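Local coordinates for XAC2610 protein (Xanthomonas axonopodis pv. citri, PDB 4QTQ) that binds a calcium ion and probably acts as an immunity protein inhibiting a peptidoglycan hydrolase linked to a bacterium-killing type IV secretion system, at residues Glu114-Leu126 and Phe136-Leu150. Residues are numbered along the deposited sequence; the frame is centred on the assembly and turned at random.
Sequences EGNYGGPSYSVYL and FNQSLSDITVMANGL
Val124 lays CG1 against CB of Leu140, 3.7 Å away, where the short helix 138-143 runs nearly antiparallel (154°) alongside strand 121-126 of the mixed sheet, in the protein's beta-propeller-like part. Strand 133-136 has paired with this strand as far as Phe136; there the chain turns into the helix, and hydroxyls take over from backbone carbonyls along the strand. Asn137 N still gives a hydrogen bond to Val124 O (2.7 Å). Next, Val124 N donates to Ser141 OG at 2.9 Å, and Tyr122 N donates to Thr144 OG1. Each hydroxyl passes its own proton back to the cap or to the helix, Ser141 OG to Asn137 O and Thr144 OG1 to Ser141 O, so each is held at two points. In Thr144, chi1 of 74° puts OG1 where it meets Tyr122 N. Its CB lies at the edge of the Tyr122 ring, near the plane, while Leu150 CD1 lies over one face, toward the rim. Asn137 is the N-cap: its OD1 accepts from Leu140 N and Ser139 OG. At the strand's far end Phe136 turns its ring edge to the face of Tyr125, a T-shaped pair with planes at 73°. Leu126, whose side chain lies about 5 Å from the bound calcium ion, also packs on Leu140. Beyond the helix, the type II turn 144-147 docks on the loop before the strand: Met146 N bonds to Glu114 O, and Asn116 N to Ala147 O. The amides of Asn116 and Asn148 lie nearly coplanar, with ND2 of Asn116, which also bonds to Gly163 O, meeting Asn148 OD1 in the carbonyl plane at 2.6 Å.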
loop_
_atom_site.group_PDB
_atom_site.type_symbol
_atom_site.label_atom_id
_atom_site.label_comp_id
_atom_site.label_asym_id
_atom_site.label_seq_id
_atom_site.Cartn_x
_atom_site.Cartn_y
_atom_site.Cartn_z
ATOM N N GLU A 114 3.411 10.695 -2.974
ATOM C CA GLU A 114 2.930 11.571 -1.906
ATOM C C GLU A 114 3.290 11.002 -0.521
ATOM O O GLU A 114 2.772 11.449 0.497
ATOM C CB GLU A 114 1.410 11.729 -2.014
ATOM C CG GLU A 114 0.873 12.240 -3.352
ATOM C CD GLU A 114 -0.642 12.424 -3.324
ATOM O OE1 GLU A 114 -1.389 11.437 -3.135
ATOM O OE2 GLU A 114 -1.111 13.562 -3.474
ATOM N N GLY A 115 4.156 10.000 -0.486
ATOM C CA GLY A 115 4.677 9.511 0.767
ATOM C C GLY A 115 5.595 10.553 1.366
ATOM O O GLY A 115 5.925 11.568 0.722
ATOM N N ASN A 116 6.016 10.291 2.595
ATOM C CA ASN A 116 6.941 11.172 3.304
ATOM C C ASN A 116 8.176 11.476 2.460
ATOM O O ASN A 116 8.774 10.577 1.880
ATOM C CB ASN A 116 7.359 10.540 4.635
ATOM C CG ASN A 116 7.815 11.570 5.665
ATOM O OD1 ASN A 116 7.635 12.780 5.493
ATOM N ND2 ASN A 116 8.406 11.084 6.745
ATOM N N TYR A 117 8.526 12.755 2.362
ATOM C CA TYR A 117 9.697 13.202 1.598
ATOM C C TYR A 117 9.694 12.738 0.152
ATOM O O TYR A 117 10.746 12.475 -0.420
ATOM C CB TYR A 117 10.995 12.797 2.319
ATOM C CG TYR A 117 11.128 13.562 3.606
ATOM C CD1 TYR A 117 11.492 14.906 3.593
ATOM C CD2 TYR A 117 10.828 12.973 4.829
ATOM C CE1 TYR A 117 11.584 15.638 4.766
ATOM C CE2 TYR A 117 10.921 13.698 6.010
ATOM C CZ TYR A 117 11.302 15.030 5.969
ATOM O OH TYR A 117 11.396 15.771 7.122
ATOM N N GLY A 118 8.506 12.665 -0.440
ATOM C CA GLY A 118 8.364 12.267 -1.833
ATOM C C GLY A 118 8.506 10.784 -2.135
ATOM O O GLY A 118 8.683 10.396 -3.294
ATOM N N GLY A 119 8.412 9.948 -1.110
ATOM C CA GLY A 119 8.464 8.495 -1.300
ATOM C C GLY A 119 7.162 7.959 -1.878
ATOM O O GLY A 119 6.228 8.715 -2.119
ATOM N N PRO A 120 7.101 6.642 -2.120
ATOM C CA PRO A 120 5.913 6.070 -2.756
ATOM C C PRO A 120 4.625 6.211 -1.940
ATOM O O PRO A 120 4.627 6.070 -0.715
ATOM C CB PRO A 120 6.274 4.589 -2.932
ATOM C CG PRO A 120 7.465 4.359 -2.056
ATOM C CD PRO A 120 8.190 5.665 -1.994
ATOM N N SER A 121 3.541 6.509 -2.643
ATOM C CA SER A 121 2.194 6.418 -2.100
ATOM C C SER A 121 1.394 5.499 -2.994
ATOM O O SER A 121 1.730 5.301 -4.169
ATOM C CB SER A 121 1.540 7.790 -2.053
ATOM O OG SER A 121 1.501 8.357 -3.344
ATOM N N TYR A 122 0.322 4.957 -2.431
ATOM C CA TYR A 122 -0.386 3.819 -3.002
ATOM C C TYR A 122 -1.891 3.998 -3.109
ATOM O O TYR A 122 -2.515 4.712 -2.309
ATOM C CB TYR A 122 -0.113 2.574 -2.142
ATOM C CG TYR A 122 1.365 2.242 -2.038
ATOM C CD1 TYR A 122 2.169 2.869 -1.091
ATOM C CD2 TYR A 122 1.961 1.334 -2.909
ATOM C CE1 TYR A 122 3.520 2.585 -0.997
ATOM C CE2 TYR A 122 3.314 1.043 -2.820
ATOM C CZ TYR A 122 4.091 1.676 -1.870
ATOM O OH TYR A 122 5.439 1.399 -1.771
ATOM N N SER A 123 -2.456 3.300 -4.096
ATOM C CA SER A 123 -3.875 3.156 -4.263
ATOM C C SER A 123 -4.199 1.758 -3.774
ATOM O O SER A 123 -3.591 0.784 -4.223
ATOM C CB SER A 123 -4.285 3.322 -5.736
ATOM O OG SER A 123 -4.031 4.642 -6.221
ATOM N N VAL A 124 -5.151 1.675 -2.845
ATOM C CA VAL A 124 -5.577 0.414 -2.247
ATOM C C VAL A 124 -6.984 0.066 -2.735
ATOM O O VAL A 124 -7.888 0.908 -2.706
ATOM C CB VAL A 124 -5.519 0.503 -0.705
ATOM C CG1 VAL A 124 -6.015 -0.776 -0.057
ATOM C CG2 VAL A 124 -4.099 0.805 -0.262
ATOM N N TYR A 125 -7.144 -1.177 -3.197
ATOM C CA TYR A 125 -8.427 -1.714 -3.658
ATOM C C TYR A 125 -8.781 -3.005 -2.903
ATOM O O TYR A 125 -8.050 -4.009 -2.986
ATOM C CB TYR A 125 -8.392 -2.021 -5.163
ATOM C CG TYR A 125 -7.873 -0.894 -6.043
ATOM C CD1 TYR A 125 -6.516 -0.612 -6.106
ATOM C CD2 TYR A 125 -8.735 -0.124 -6.814
ATOM C CE1 TYR A 125 -6.026 0.413 -6.896
ATOM C CE2 TYR A 125 -8.261 0.913 -7.614
ATOM C CZ TYR A 125 -6.897 1.177 -7.643
ATOM O OH TYR A 125 -6.381 2.165 -8.426
ATOM N N LEU A 126 -9.900 -2.979 -2.175
ATOM C CA LEU A 126 -10.388 -4.169 -1.480
ATOM C C LEU A 126 -11.341 -4.960 -2.374
ATOM O O LEU A 126 -12.202 -4.393 -3.053
ATOM C CB LEU A 126 -11.092 -3.782 -0.174
ATOM C CG LEU A 126 -10.256 -3.084 0.898
ATOM C CD1 LEU A 126 -11.107 -2.877 2.135
ATOM C CD2 LEU A 126 -9.011 -3.888 1.249
ATOM N N PHE A 136 -11.858 0.794 -5.004
ATOM C CA PHE A 136 -10.863 1.729 -4.503
ATOM C C PHE A 136 -11.234 2.132 -3.080
ATOM O O PHE A 136 -12.379 2.519 -2.836
ATOM C CB PHE A 136 -10.777 2.967 -5.396
ATOM C CG PHE A 136 -9.874 4.029 -4.849
ATOM C CD1 PHE A 136 -8.499 3.953 -5.035
ATOM C CD2 PHE A 136 -10.384 5.074 -4.104
ATOM C CE1 PHE A 136 -7.646 4.929 -4.521
ATOM C CE2 PHE A 136 -9.538 6.055 -3.590
ATOM C CZ PHE A 136 -8.167 5.969 -3.793
ATOM N N ASN A 137 -10.276 2.056 -2.155
ATOM C CA ASN A 137 -10.514 2.428 -0.749
ATOM C C ASN A 137 -9.817 3.736 -0.393
ATOM O O ASN A 137 -8.587 3.801 -0.293
ATOM C CB ASN A 137 -10.055 1.331 0.210
ATOM C CG ASN A 137 -10.693 1.465 1.589
ATOM O OD1 ASN A 137 -10.297 2.311 2.394
ATOM N ND2 ASN A 137 -11.712 0.653 1.850
ATOM N N GLN A 138 -10.600 4.788 -0.197
ATOM C CA GLN A 138 -10.030 6.094 0.123
ATOM C C GLN A 138 -9.257 6.063 1.453
ATOM O O GLN A 138 -8.114 6.521 1.518
ATOM C CB GLN A 138 -11.125 7.162 0.172
ATOM C CG GLN A 138 -10.585 8.589 0.211
ATOM C CD GLN A 138 -9.903 8.987 -1.082
ATOM O OE1 GLN A 138 -10.537 9.033 -2.136
ATOM N NE2 GLN A 138 -8.608 9.269 -1.015
ATOM N N SER A 139 -9.877 5.518 2.502
ATOM C CA SER A 139 -9.278 5.564 3.833
ATOM C C SER A 139 -7.947 4.821 3.856
ATOM O O SER A 139 -6.981 5.313 4.421
ATOM C CB SER A 139 -10.222 5.047 4.938
ATOM O OG SER A 139 -10.430 3.647 4.852
ATOM N N LEU A 140 -7.883 3.656 3.222
ATOM C CA LEU A 140 -6.640 2.882 3.213
ATOM C C LEU A 140 -5.541 3.544 2.368
ATOM O O LEU A 140 -4.390 3.613 2.783
ATOM C CB LEU A 140 -6.905 1.449 2.764
ATOM C CG LEU A 140 -7.634 0.607 3.820
ATOM C CD1 LEU A 140 -8.135 -0.703 3.229
ATOM C CD2 LEU A 140 -6.753 0.331 5.023
ATOM N N SER A 141 -5.909 4.073 1.211
ATOM C CA SER A 141 -4.958 4.743 0.334
ATOM C C SER A 141 -4.377 5.947 1.034
ATOM O O SER A 141 -3.171 6.243 0.918
ATOM C CB SER A 141 -5.649 5.183 -0.961
ATOM O OG SER A 141 -6.210 4.068 -1.641
ATOM N N ASP A 142 -5.251 6.655 1.738
ATOM C CA ASP A 142 -4.866 7.846 2.480
ATOM C C ASP A 142 -3.832 7.583 3.581
ATOM O O ASP A 142 -3.062 8.468 3.910
ATOM C CB ASP A 142 -6.088 8.510 3.104
ATOM C CG ASP A 142 -6.822 9.448 2.147
ATOM O OD1 ASP A 142 -6.345 9.724 1.021
ATOM O OD2 ASP A 142 -7.904 9.932 2.545
ATOM N N ILE A 143 -3.808 6.384 4.153
ATOM C CA ILE A 143 -2.819 6.087 5.200
ATOM C C ILE A 143 -1.402 6.220 4.650
ATOM O O ILE A 143 -0.483 6.586 5.390
ATOM C CB ILE A 143 -2.970 4.666 5.793
ATOM C CG1 ILE A 143 -4.306 4.500 6.523
ATOM C CG2 ILE A 143 -1.843 4.386 6.783
ATOM C CD1 ILE A 143 -4.661 3.058 6.842
ATOM N N THR A 144 -1.225 5.932 3.357
ATOM C CA THR A 144 0.115 5.886 2.745
ATOM C C THR A 144 0.656 7.281 2.448
ATOM O O THR A 144 1.870 7.448 2.257
ATOM C CB THR A 144 0.159 5.022 1.456
ATOM O OG1 THR A 144 -0.479 5.707 0.367
ATOM C CG2 THR A 144 -0.511 3.670 1.665
ATOM N N VAL A 145 -0.238 8.267 2.422
ATOM C CA VAL A 145 0.136 9.658 2.185
ATOM C C VAL A 145 0.891 10.200 3.397
ATOM O O VAL A 145 0.448 10.069 4.547
ATOM C CB VAL A 145 -1.091 10.543 1.876
ATOM C CG1 VAL A 145 -0.686 12.005 1.727
ATOM C CG2 VAL A 145 -1.777 10.076 0.611
ATOM N N MET A 146 2.047 10.796 3.113
ATOM C CA MET A 146 3.007 11.260 4.126
ATOM C C MET A 146 3.559 10.138 5.029
ATOM O O MET A 146 4.237 10.408 6.028
ATOM C CB MET A 146 2.418 12.408 4.953
ATOM C CG MET A 146 2.254 13.718 4.179
ATOM S SD MET A 146 3.786 14.433 3.513
ATOM C CE MET A 146 4.830 14.488 4.972
ATOM N N ALA A 147 3.302 8.882 4.676
ATOM C CA ALA A 147 3.865 7.768 5.427
ATOM C C ALA A 147 5.263 7.467 4.912
ATOM O O ALA A 147 5.616 7.828 3.783
ATOM C CB ALA A 147 2.995 6.542 5.288
ATOM N N ASN A 148 6.050 6.782 5.734
ATOM C CA ASN A 148 7.381 6.354 5.322
ATOM C C ASN A 148 7.358 5.153 4.400
ATOM O O ASN A 148 8.400 4.743 3.904
ATOM C CB ASN A 148 8.265 6.086 6.535
ATOM C CG ASN A 148 8.543 7.343 7.314
ATOM O OD1 ASN A 148 8.553 8.439 6.749
ATOM N ND2 ASN A 148 8.739 7.204 8.616
ATOM N N GLY A 149 6.173 4.606 4.167
ATOM C CA GLY A 149 5.991 3.535 3.211
ATOM C C GLY A 149 4.691 2.822 3.501
ATOM O O GLY A 149 3.975 3.181 4.439
ATOM N N LEU A 150 4.395 1.805 2.701
ATOM C CA LEU A 150 3.189 1.020 2.875
ATOM C C LEU A 150 3.078 0.475 4.300
ATOM O O LEU A 150 4.065 0.048 4.899
ATOM C CB LEU A 150 3.156 -0.133 1.872
ATOM C CG LEU A 150 1.873 -0.968 1.763
ATOM C CD1 LEU A 150 0.670 -0.083 1.477
ATOM C CD2 LEU A 150 2.030 -1.995 0.656
HETATM O O HOH W 1 3.643 5.483 1.734
HETATM O O HOH W 2 6.542 6.476 1.248
HETATM O O HOH W 3 -2.606 7.293 -2.021
HETATM O O HOH W 4 6.565 1.530 0.651
#